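Local atomic coordinates of 7beta-hydroxysteroid dehydrogenase (Collinsella aerofaciens, PDB entry 5FYD), a protein that reduces the 7-oxo group of 7-oxolithocholate with NADPH, stereoselectively yielding the 7beta-alcohol ursodeoxycholate. Residues L12-T17 against A65-P70; T75-T80 against L120-H125; S230-A233 against N237-S240; H242-N247 against I254-S259. All coordinates share one frame; numbering follows the deposited sequence.

In the fold
Contacts 1 and 2 adjoin in the Rossmann core: Leu-14 CD1 lies 3.8 Å from Cys-122 CB, so the strand carrying contact 1 packs under helix 105-132 of contact 2. Contact 1 is buried, a phenyl ring against a leucine side chain and glycine backbone; contact 2 is partly buried and rests on a flat aromatic stack between two helices. Contacts 3 and 4 lie across the chain's centre from these, the centres of contacts 1 and 3 being about 26 Å apart, and share helix 235-247. Contact 3 ties that helix to the edge strand of the same sheet by hydrogen bonds to backbone carbonyls, whereas contact 4 is at the surface, where an oblique aromatic pair helps join it to helix 250-258.

Contact 1: residues L12-T17 against A65-P70; sequences LILGAT and ADFSQP
Leu-14, the last residue of strand 10-14, meets Phe-67 with its CB, which lies 3.9 Å from Phe-67 CZ. Its CD2 methyl reaches the same end of the ring, at 4.1 Å from Phe-67 CZ, and the two side chains cross at about a right angle. Next along the chain, Gly-15 puts its amide N at the ring edge, near the ring plane and 3.5 Å from Phe-67 CE2. The Gly-15 backbone angles, phi 108° and psi 67°, would jam a CB against the preceding carbonyl O. Opposite, Phe-67 turns its CG anti to its own carbonyl carbon (chi1 -57°), which sends the ring at the strand end. Its backbone is held in a type I turn from Asp-66 to Gln-69, and Asp-66 OD1 takes Ser-68 N at 3.0 Å in an Asx turn while also accepting from Ser-68 OG. With an alanine at Phe-67 the ring edge would be gone, and Leu-14 and Gly-15 would probably face a gap. Gly-15 leads into the NADP(+)-binding residues from Thr-17 to Gly-21, and Asp-66 and Phe-67 bind the cofactor too, so the pairing belongs to the dinucleotide site of the SDR Rossmann fold.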
loop_
_atom_site.group_PDB
_atom_site.type_symbol
_atom_site.label_atom_id
_atom_site.label_comp_id
_atom_site.label_asym_id
_atom_site.label_seq_id
_atom_site.Cartn_x
_atom_site.Cartn_y
_atom_site.Cartn_z
ATOM N N LEU A 12 4.257 2.571 26.405
ATOM C CA LEU A 12 5.176 2.881 25.329
ATOM C C LEU A 12 4.703 2.156 24.103
ATOM O O LEU A 12 4.672 0.909 24.080
ATOM C CB LEU A 12 6.569 2.404 25.724
ATOM C CG LEU A 12 7.692 2.463 24.710
ATOM C CD1 LEU A 12 7.913 3.871 24.196
ATOM C CD2 LEU A 12 8.955 1.928 25.324
ATOM N N ILE A 13 4.341 2.910 23.075
ATOM C CA ILE A 13 3.941 2.333 21.818
ATOM C C ILE A 13 5.040 2.580 20.792
ATOM O O ILE A 13 5.291 3.726 20.383
ATOM C CB ILE A 13 2.604 2.924 21.313
ATOM C CG1 ILE A 13 1.531 2.868 22.429
ATOM C CG2 ILE A 13 2.149 2.226 20.036
ATOM C CD1 ILE A 13 1.345 1.515 23.084
ATOM N N LEU A 14 5.673 1.495 20.363
ATOM C CA LEU A 14 6.809 1.559 19.440
ATOM C C LEU A 14 6.290 1.321 18.022
ATOM O O LEU A 14 6.102 0.169 17.584
ATOM C CB LEU A 14 7.880 0.552 19.842
ATOM C CG LEU A 14 8.406 0.824 21.251
ATOM C CD1 LEU A 14 8.907 -0.411 21.969
ATOM C CD2 LEU A 14 9.465 1.923 21.162
ATOM N N GLY A 15 6.026 2.421 17.311
ATOM C CA GLY A 15 5.410 2.394 15.996
ATOM C C GLY A 15 3.987 2.894 16.099
ATOM O O GLY A 15 3.048 2.139 15.869
ATOM N N ALA A 16 3.835 4.181 16.414
ATOM C CA ALA A 16 2.580 4.705 16.936
ATOM C C ALA A 16 1.650 5.395 15.944
ATOM O O ALA A 16 0.530 5.710 16.317
ATOM C CB ALA A 16 2.872 5.652 18.076
ATOM N N THR A 17 2.091 5.668 14.723
ATOM C CA THR A 17 1.284 6.526 13.836
ATOM C C THR A 17 0.351 5.779 12.885
ATOM O O THR A 17 -0.709 6.288 12.550
ATOM C CB THR A 17 2.154 7.509 13.068
ATOM O OG1 THR A 17 3.330 6.845 12.600
ATOM C CG2 THR A 17 2.558 8.635 14.012
ATOM N N ALA A 65 12.059 8.383 16.324
ATOM C CA ALA A 65 13.107 7.398 16.095
ATOM C C ALA A 65 12.766 6.551 14.886
ATOM O O ALA A 65 11.592 6.230 14.646
ATOM C CB ALA A 65 13.322 6.515 17.314
ATOM N N ASP A 66 13.795 6.191 14.121
ATOM C CA ASP A 66 13.615 5.338 12.956
ATOM C C ASP A 66 14.149 3.981 13.364
ATOM O O ASP A 66 15.354 3.823 13.572
ATOM C CB ASP A 66 14.389 5.929 11.778
ATOM C CG ASP A 66 14.281 5.104 10.525
ATOM O OD1 ASP A 66 13.990 3.880 10.591
ATOM O OD2 ASP A 66 14.474 5.706 9.443
ATOM N N PHE A 67 13.259 2.990 13.509
ATOM C CA PHE A 67 13.693 1.695 14.068
ATOM C C PHE A 67 14.625 0.884 13.168
ATOM O O PHE A 67 15.169 -0.130 13.614
ATOM C CB PHE A 67 12.485 0.820 14.444
ATOM C CG PHE A 67 11.549 1.468 15.422
ATOM C CD1 PHE A 67 12.017 2.147 16.525
ATOM C CD2 PHE A 67 10.196 1.436 15.201
ATOM C CE1 PHE A 67 11.146 2.754 17.418
ATOM C CE2 PHE A 67 9.311 2.049 16.079
ATOM C CZ PHE A 67 9.789 2.705 17.195
ATOM N N SER A 68 14.753 1.286 11.896
ATOM C CA SER A 68 15.708 0.668 10.983
ATOM C C SER A 68 17.131 1.153 11.241
ATOM O O SER A 68 18.059 0.624 10.620
ATOM C CB SER A 68 15.352 0.964 9.517
ATOM O OG SER A 68 15.649 2.319 9.169
ATOM N N GLN A 69 17.309 2.175 12.087
ATOM C CA GLN A 69 18.617 2.841 12.249
ATOM C C GLN A 69 19.274 2.487 13.563
ATOM O O GLN A 69 18.602 2.374 14.600
ATOM C CB GLN A 69 18.449 4.358 12.178
ATOM C CG GLN A 69 17.939 4.871 10.844
ATOM C CD GLN A 69 18.921 4.594 9.728
ATOM O OE1 GLN A 69 20.109 4.871 9.867
ATOM N NE2 GLN A 69 18.449 3.986 8.642
ATOM N N PRO A 70 20.613 2.366 13.559
ATOM C CA PRO A 70 21.297 2.149 14.826
ATOM C C PRO A 70 21.070 3.322 15.794
ATOM O O PRO A 70 20.984 4.470 15.365
ATOM C CB PRO A 70 22.776 2.057 14.433
ATOM C CG PRO A 70 22.885 2.610 13.070
ATOM C CD PRO A 70 21.542 2.503 12.419
#

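Contact 2: residues T75-T80 against L120-H125; sequences TVFAAT and LKCFHH
Two helices of the SDR Rossmann fold, 72-80 and 105-132, pack side by side here through an aromatic stack between Phe-77 and His-125. The segment axes come within 11.1 Å and run in broadly the same direction, 31° apart, a spacing wide enough for side chains to fill. Phe-77 provides much of that filling, and its ring lies face to face with the imidazole of His-125: the centroids are 3.6 Å apart and the planes differ by 2°. The rings overlap closely, with His-125 CG over the centre of the phenyl ring and Phe-77 CG over the centre of the imidazole. The side chains enter from opposite helices and slide past one another, so each CB also sits over the partner's face. On the histidine side the first torsion sets this up: CG stands anti to the backbone N (chi1 179°), which carries the imidazole out toward helix 72-80 and onto the phenyl face. Beyond the stack, Cys-122 meets the phenyl ring with its CA near the ring plane, at the edge, and its SG approaches obliquely in a sulfur-aromatic contact. Cys-122 also touches Met-88 of the central sheet, whereas Thr-80 OG1 bonds Tyr-126 OH, a further link between these helices. The far end of the phenyl ring completes the fit: Phe-77 CZ is 3.4 Å from His-125 CB and 3.5 Å from the carbonyl O of Lys-121.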
loop_
_atom_site.group_PDB
_atom_site.type_symbol
_atom_site.label_atom_id
_atom_site.label_comp_id
_atom_site.label_asym_id
_atom_site.label_seq_id
_atom_site.Cartn_x
_atom_site.Cartn_y
_atom_site.Cartn_z
ATOM N N THR A 75 17.620 5.957 21.936
ATOM C CA THR A 75 16.862 7.212 21.921
ATOM C C THR A 75 15.598 7.052 22.753
ATOM O O THR A 75 15.261 7.898 23.585
ATOM C CB THR A 75 16.512 7.610 20.489
ATOM O OG1 THR A 75 17.729 7.923 19.802
ATOM C CG2 THR A 75 15.586 8.806 20.413
ATOM N N VAL A 76 14.930 5.929 22.555
ATOM C CA VAL A 76 13.722 5.618 23.325
ATOM C C VAL A 76 14.042 5.478 24.821
ATOM O O VAL A 76 13.350 6.052 25.662
ATOM C CB VAL A 76 13.041 4.342 22.806
ATOM C CG1 VAL A 76 11.859 3.966 23.678
ATOM C CG2 VAL A 76 12.604 4.533 21.360
ATOM N N PHE A 77 15.078 4.715 25.150
ATOM C CA PHE A 77 15.416 4.491 26.550
ATOM C C PHE A 77 15.731 5.789 27.272
ATOM O O PHE A 77 15.390 5.947 28.470
ATOM C CB PHE A 77 16.613 3.545 26.726
ATOM C CG PHE A 77 16.477 2.216 26.018
ATOM C CD1 PHE A 77 15.242 1.676 25.678
ATOM C CD2 PHE A 77 17.619 1.512 25.694
ATOM C CE1 PHE A 77 15.173 0.455 25.005
ATOM C CE2 PHE A 77 17.563 0.296 25.036
ATOM C CZ PHE A 77 16.341 -0.235 24.698
ATOM N N ALA A 78 16.418 6.698 26.579
ATOM C CA ALA A 78 16.743 7.997 27.186
ATOM C C ALA A 78 15.464 8.794 27.433
ATOM O O ALA A 78 15.329 9.426 28.496
ATOM C CB ALA A 78 17.733 8.783 26.328
ATOM N N ALA A 79 14.518 8.721 26.494
ATOM C CA ALA A 79 13.220 9.408 26.609
ATOM C C ALA A 79 12.356 8.914 27.764
ATOM O O ALA A 79 11.642 9.714 28.399
ATOM C CB ALA A 79 12.430 9.320 25.305
ATOM N N THR A 80 12.403 7.620 28.056
ATOM C CA THR A 80 11.576 7.084 29.146
ATOM C C THR A 80 12.242 6.976 30.514
ATOM O O THR A 80 11.585 6.613 31.478
ATOM C CB THR A 80 10.982 5.699 28.780
ATOM O OG1 THR A 80 12.029 4.730 28.708
ATOM C CG2 THR A 80 10.261 5.788 27.463
ATOM N N LEU A 120 14.190 -6.554 19.856
ATOM C CA LEU A 120 14.720 -7.258 21.016
ATOM C C LEU A 120 15.362 -6.314 22.041
ATOM O O LEU A 120 15.247 -6.566 23.224
ATOM C CB LEU A 120 15.698 -8.363 20.625
ATOM C CG LEU A 120 15.932 -9.382 21.757
ATOM C CD1 LEU A 120 14.679 -10.172 22.151
ATOM C CD2 LEU A 120 17.029 -10.359 21.362
ATOM N N LYS A 121 16.048 -5.265 21.590
ATOM C CA LYS A 121 16.611 -4.281 22.515
ATOM C C LYS A 121 15.508 -3.708 23.391
ATOM O O LYS A 121 15.652 -3.637 24.616
ATOM C CB LYS A 121 17.322 -3.146 21.758
ATOM C CG LYS A 121 18.677 -3.540 21.190
ATOM C CD LYS A 121 19.342 -2.343 20.527
ATOM C CE LYS A 121 20.810 -2.615 20.252
ATOM N NZ LYS A 121 21.449 -1.349 19.780
ATOM N N CYS A 122 14.402 -3.322 22.754
ATOM C CA CYS A 122 13.289 -2.743 23.486
ATOM C C CYS A 122 12.675 -3.776 24.403
ATOM O O CYS A 122 12.433 -3.494 25.573
ATOM C CB CYS A 122 12.250 -2.159 22.536
ATOM S SG CYS A 122 12.814 -0.662 21.715
ATOM N N PHE A 123 12.410 -4.971 23.884
ATOM C CA PHE A 123 11.755 -6.021 24.684
ATOM C C PHE A 123 12.611 -6.349 25.912
ATOM O O PHE A 123 12.098 -6.439 27.019
ATOM C CB PHE A 123 11.584 -7.268 23.841
ATOM C CG PHE A 123 10.564 -8.283 24.326
ATOM C CD1 PHE A 123 9.638 -8.051 25.339
ATOM C CD2 PHE A 123 10.510 -9.506 23.651
ATOM C CE1 PHE A 123 8.735 -9.033 25.706
ATOM C CE2 PHE A 123 9.597 -10.474 23.984
ATOM C CZ PHE A 123 8.701 -10.238 25.016
ATOM N N HIS A 124 13.918 -6.462 25.694
ATOM C CA HIS A 124 14.850 -6.777 26.778
ATOM C C HIS A 124 14.886 -5.680 27.836
ATOM O O HIS A 124 14.779 -5.948 29.020
ATOM C CB HIS A 124 16.251 -6.978 26.213
ATOM C CG HIS A 124 17.290 -7.248 27.249
ATOM N ND1 HIS A 124 18.239 -6.321 27.604
ATOM C CD2 HIS A 124 17.539 -8.351 27.993
ATOM C CE1 HIS A 124 19.045 -6.847 28.514
ATOM N NE2 HIS A 124 18.638 -8.074 28.767
ATOM N N HIS A 125 15.018 -4.444 27.381
ATOM C CA HIS A 125 15.171 -3.308 28.281
ATOM C C HIS A 125 13.932 -3.152 29.169
ATOM O O HIS A 125 14.046 -3.090 30.406
ATOM C CB HIS A 125 15.441 -2.089 27.440
ATOM C CG HIS A 125 15.609 -0.835 28.216
ATOM N ND1 HIS A 125 16.845 -0.334 28.553
ATOM C CD2 HIS A 125 14.700 0.048 28.676
ATOM C CE1 HIS A 125 16.683 0.788 29.232
ATOM N NE2 HIS A 125 15.394 1.053 29.297
#

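Contact 3: residues S230-A233 against N237-S240; sequences SVIA and NKDS
Ile-232 and Lys-238 bring the two backbones nearest, with CA atoms 5.6 Å apart, where strand 230-232 runs out and the chain turns back into helix 235-247. Strand 230-232 is an outermost strand of the parallel sheet within this chain, and Val-231 and Ala-233 carry backbone hydrogen bonds to strand 179-186. The carbonyls of Ile-232 and Ala-233 are taken by side chains of the helix. Lys-238 NZ lies 2.7 Å from Ile-232 O, meeting it almost head-on with a C=O...N angle of 171°. The lysine chain is extended as far as CE and bends at its last torsion (chi4 69°), which turns the ammonium to the front of the oxygen. Asn-237 ND2 donates to Ala-233 O at 2.9 Å, with an N-H...O angle of 157° and the oxygen close to the amide plane. The site is that of the seventh strand of the Rossmann sheet and the helix that follows, which carries Ser-240, an NADP(+)-binding residue. Lys-238 NZ also forms a salt bridge with Glu-220 OE2, so one ammonium of helix 235-247 reaches both the strand end and helix 214-224. A methionine in its place would probably leave Glu-220 without this countercharge and Ile-232 O without this donor. In addition, Ile-232 CG2 packs against Asn-237 CB at 3.6 Å, and Ile-232 CB lies 3.9 Å from Lys-238 CG.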
loop_
_atom_site.group_PDB
_atom_site.type_symbol
_atom_site.label_atom_id
_atom_site.label_comp_id
_atom_site.label_asym_id
_atom_site.label_seq_id
_atom_site.Cartn_x
_atom_site.Cartn_y
_atom_site.Cartn_z
ATOM N N SER A 230 -0.515 -16.494 23.270
ATOM C CA SER A 230 -0.346 -16.325 21.840
ATOM C C SER A 230 -1.716 -16.405 21.174
ATOM O O SER A 230 -2.364 -17.462 21.173
ATOM C CB SER A 230 0.579 -17.401 21.312
ATOM O OG SER A 230 0.861 -17.214 19.940
ATOM N N VAL A 231 -2.129 -15.297 20.589
ATOM C CA VAL A 231 -3.492 -15.118 20.093
ATOM C C VAL A 231 -3.388 -14.754 18.641
ATOM O O VAL A 231 -2.552 -13.944 18.253
ATOM C CB VAL A 231 -4.187 -13.960 20.821
ATOM C CG1 VAL A 231 -5.584 -13.653 20.246
ATOM C CG2 VAL A 231 -4.258 -14.261 22.314
ATOM N N ILE A 232 -4.240 -15.368 17.834
ATOM C CA ILE A 232 -4.415 -14.946 16.443
ATOM C C ILE A 232 -5.650 -14.053 16.417
ATOM O O ILE A 232 -6.710 -14.473 16.845
ATOM C CB ILE A 232 -4.555 -16.148 15.500
ATOM C CG1 ILE A 232 -3.218 -16.905 15.432
ATOM C CG2 ILE A 232 -4.960 -15.687 14.091
ATOM C CD1 ILE A 232 -3.306 -18.261 14.804
ATOM N N ALA A 233 -5.524 -12.832 15.915
ATOM C CA ALA A 233 -6.649 -11.886 15.923
ATOM C C ALA A 233 -7.719 -12.313 14.947
ATOM O O ALA A 233 -7.439 -12.561 13.779
ATOM C CB ALA A 233 -6.170 -10.480 15.590
ATOM N N ASN A 237 -9.372 -15.903 11.051
ATOM C CA ASN A 237 -7.933 -16.126 10.958
ATOM C C ASN A 237 -7.497 -17.301 11.791
ATOM O O ASN A 237 -6.670 -18.079 11.342
ATOM C CB ASN A 237 -7.155 -14.888 11.394
ATOM C CG ASN A 237 -7.274 -13.752 10.408
ATOM O OD1 ASN A 237 -7.428 -13.976 9.206
ATOM N ND2 ASN A 237 -7.186 -12.516 10.907
ATOM N N LYS A 238 -8.050 -17.440 12.999
ATOM C CA LYS A 238 -7.743 -18.596 13.846
ATOM C C LYS A 238 -8.076 -19.909 13.142
ATOM O O LYS A 238 -7.280 -20.859 13.126
ATOM C CB LYS A 238 -8.523 -18.580 15.169
ATOM C CG LYS A 238 -8.170 -17.491 16.153
ATOM C CD LYS A 238 -9.178 -17.471 17.319
ATOM C CE LYS A 238 -8.925 -16.318 18.296
ATOM N NZ LYS A 238 -9.222 -15.007 17.679
ATOM N N ASP A 239 -9.271 -19.951 12.591
ATOM C CA ASP A 239 -9.761 -21.156 11.928
ATOM C C ASP A 239 -9.011 -21.433 10.630
ATOM O O ASP A 239 -8.781 -22.588 10.285
ATOM C CB ASP A 239 -11.251 -21.047 11.654
ATOM C CG ASP A 239 -12.086 -20.949 12.919
ATOM O OD1 ASP A 239 -11.671 -21.422 14.001
ATOM O OD2 ASP A 239 -13.202 -20.400 12.823
ATOM N N SER A 240 -8.624 -20.384 9.914
ATOM C CA SER A 240 -7.849 -20.543 8.682
ATOM C C SER A 240 -6.480 -21.144 8.998
ATOM O O SER A 240 -6.045 -22.102 8.346
ATOM C CB SER A 240 -7.679 -19.190 7.974
ATOM O OG SER A 240 -6.978 -19.359 6.744
#

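Contact 4: residues H242-N247 against I254-S259; sequences HDWKAN and IRYMGS
Tyr-256 meets Trp-244 between helices 250-258 and 235-247, and it is the residue of 254-259 that makes the contact. At the start of that segment, Ile-254 has the CA atom nearest to the CA of Trp-244, yet its side chain points away and packs on Ser-149 and Pro-151. Tyr-256 instead points toward the other helix. Its CG is anti to the backbone N (chi1 -174°), a torsion that swings the ring out to where the CZ2 corner of the indole comes over one of its faces. Trp-244 CZ2 stands above that face, 3.4 Å from Tyr-256 CD2 and displaced toward the rim. The neighbouring Trp-244 CH2 reaches the root of the side chain, 3.6 Å from Tyr-256 CB. The six-membered ring of Trp-244 and the ring of Tyr-256 meet obliquely, planes at 45° and centroids 4.9 Å apart, and the side chains cross at about a right angle.

Both segments lie within the 27 C-terminal residues of this SDR enzyme, whose deletion abolishes activity; Trp-244 lies one helical turn after Ser-240, an NADP(+)-binding residue. Trp-244 is also stacked on Tyr-253 and met by His-248, so its indole sits among several aromatic rings. Farther on, Met-257 packs on Gln-203 of the second subunit as well as on Pro-151. At Ser-259, OG donates to Tyr-256 O at 2.7 Å, tilted 19° from the carbonyl plane, while Ser-259 N reaches the same oxygen, Tyr-256 O, at 3.2 Å.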
loop_
_atom_site.group_PDB
_atom_site.type_symbol
_atom_site.label_atom_id
_atom_site.label_comp_id
_atom_site.label_asym_id
_atom_site.label_seq_id
_atom_site.Cartn_x
_atom_site.Cartn_y
_atom_site.Cartn_z
ATOM N N HIS A 242 -5.723 -22.865 11.616
ATOM C CA HIS A 242 -5.925 -24.217 12.098
ATOM C C HIS A 242 -6.138 -25.192 10.954
ATOM O O HIS A 242 -5.613 -26.297 10.991
ATOM C CB HIS A 242 -7.070 -24.331 13.109
ATOM C CG HIS A 242 -7.180 -25.708 13.673
ATOM N ND1 HIS A 242 -7.981 -26.666 13.103
ATOM C CD2 HIS A 242 -6.494 -26.328 14.663
ATOM C CE1 HIS A 242 -7.832 -27.806 13.752
ATOM N NE2 HIS A 242 -6.927 -27.636 14.693
ATOM N N ASP A 243 -6.888 -24.787 9.944
ATOM C CA ASP A 243 -7.140 -25.652 8.802
ATOM C C ASP A 243 -5.874 -25.915 7.980
ATOM O O ASP A 243 -5.641 -27.049 7.566
ATOM C CB ASP A 243 -8.264 -25.077 7.961
ATOM C CG ASP A 243 -9.580 -25.088 8.702
ATOM O OD1 ASP A 243 -9.729 -25.934 9.610
ATOM O OD2 ASP A 243 -10.442 -24.236 8.416
ATOM N N TRP A 244 -5.044 -24.892 7.787
ATOM C CA TRP A 244 -3.721 -25.099 7.168
ATOM C C TRP A 244 -2.851 -26.073 7.981
ATOM O O TRP A 244 -2.278 -27.046 7.427
ATOM C CB TRP A 244 -3.015 -23.757 6.934
ATOM C CG TRP A 244 -3.510 -23.060 5.725
ATOM C CD1 TRP A 244 -4.250 -21.915 5.676
ATOM C CD2 TRP A 244 -3.294 -23.457 4.368
ATOM N NE1 TRP A 244 -4.530 -21.589 4.375
ATOM C CE2 TRP A 244 -3.953 -22.520 3.548
ATOM C CE3 TRP A 244 -2.605 -24.512 3.765
ATOM C CZ2 TRP A 244 -3.931 -22.601 2.147
ATOM C CZ3 TRP A 244 -2.600 -24.606 2.371
ATOM C CH2 TRP A 244 -3.247 -23.654 1.583
ATOM N N LYS A 245 -2.822 -25.876 9.294
ATOM C CA LYS A 245 -1.982 -26.691 10.176
ATOM C C LYS A 245 -2.442 -28.137 10.199
ATOM O O LYS A 245 -1.631 -29.050 10.118
ATOM C CB LYS A 245 -1.992 -26.141 11.599
ATOM C CG LYS A 245 -1.108 -24.928 11.848
ATOM C CD LYS A 245 -1.209 -24.528 13.326
ATOM C CE LYS A 245 -0.156 -23.507 13.734
ATOM N NZ LYS A 245 -0.363 -23.110 15.150
ATOM N N ALA A 246 -3.749 -28.334 10.265
ATOM C CA ALA A 246 -4.329 -29.649 10.507
ATOM C C ALA A 246 -4.495 -30.466 9.234
ATOM O O ALA A 246 -4.352 -31.700 9.276
ATOM C CB ALA A 246 -5.666 -29.505 11.210
ATOM N N ASN A 247 -4.794 -29.801 8.117
ATOM C CA ASN A 247 -5.225 -30.507 6.901
ATOM C C ASN A 247 -4.291 -30.415 5.707
ATOM O O ASN A 247 -4.607 -30.948 4.642
ATOM C CB ASN A 247 -6.609 -29.998 6.498
ATOM C CG ASN A 247 -7.625 -30.180 7.601
ATOM O OD1 ASN A 247 -7.596 -31.178 8.309
ATOM N ND2 ASN A 247 -8.505 -29.221 7.766
ATOM N N ILE A 254 3.114 -22.981 2.226
ATOM C CA ILE A 254 4.149 -22.111 1.637
ATOM C C ILE A 254 3.812 -21.827 0.174
ATOM O O ILE A 254 3.828 -20.675 -0.278
ATOM C CB ILE A 254 5.547 -22.781 1.708
ATOM C CG1 ILE A 254 5.970 -22.950 3.173
ATOM C CG2 ILE A 254 6.591 -21.992 0.908
ATOM C CD1 ILE A 254 7.084 -23.963 3.346
ATOM N N ARG A 255 3.523 -22.899 -0.555
ATOM C CA ARG A 255 3.256 -22.808 -1.992
ATOM C C ARG A 255 2.036 -21.965 -2.284
ATOM O O ARG A 255 2.034 -21.240 -3.252
ATOM C CB ARG A 255 3.119 -24.197 -2.629
ATOM C CG ARG A 255 4.470 -24.866 -2.821
ATOM C CD ARG A 255 4.369 -26.187 -3.576
ATOM N NE ARG A 255 5.683 -26.833 -3.616
ATOM C CZ ARG A 255 5.994 -28.050 -3.179
ATOM N NH1 ARG A 255 5.092 -28.877 -2.670
ATOM N NH2 ARG A 255 7.255 -28.455 -3.274
ATOM N N TYR A 256 1.028 -22.060 -1.423
ATOM C CA TYR A 256 -0.169 -21.231 -1.533
ATOM C C TYR A 256 0.190 -19.760 -1.420
ATOM O O TYR A 256 -0.212 -18.952 -2.263
ATOM C CB TYR A 256 -1.166 -21.621 -0.465
ATOM C CG TYR A 256 -2.484 -20.943 -0.579
ATOM C CD1 TYR A 256 -3.393 -21.340 -1.560
ATOM C CD2 TYR A 256 -2.866 -19.948 0.319
ATOM C CE1 TYR A 256 -4.639 -20.741 -1.663
ATOM C CE2 TYR A 256 -4.121 -19.349 0.222
ATOM C CZ TYR A 256 -4.991 -19.752 -0.770
ATOM O OH TYR A 256 -6.232 -19.183 -0.886
ATOM N N MET A 257 1.015 -19.426 -0.424
ATOM C CA MET A 257 1.510 -18.065 -0.275
ATOM C C MET A 257 2.292 -17.574 -1.477
ATOM O O MET A 257 2.180 -16.412 -1.842
ATOM C CB MET A 257 2.373 -17.916 0.976
ATOM C CG MET A 257 1.638 -18.174 2.283
ATOM S SD MET A 257 0.193 -17.118 2.543
ATOM C CE MET A 257 0.942 -15.498 2.552
ATOM N N GLY A 258 3.088 -18.443 -2.082
ATOM C CA GLY A 258 3.908 -18.070 -3.225
ATOM C C GLY A 258 3.179 -18.084 -4.561
ATOM O O GLY A 258 3.691 -17.535 -5.532
ATOM N N SER A 259 2.004 -18.711 -4.613
ATOM C CA SER A 259 1.224 -18.792 -5.846
ATOM C C SER A 259 0.654 -17.403 -6.138
ATOM O O SER A 259 0.902 -16.849 -7.200
ATOM C CB SER A 259 0.107 -19.822 -5.711
ATOM O OG SER A 259 -0.905 -19.326 -4.862
#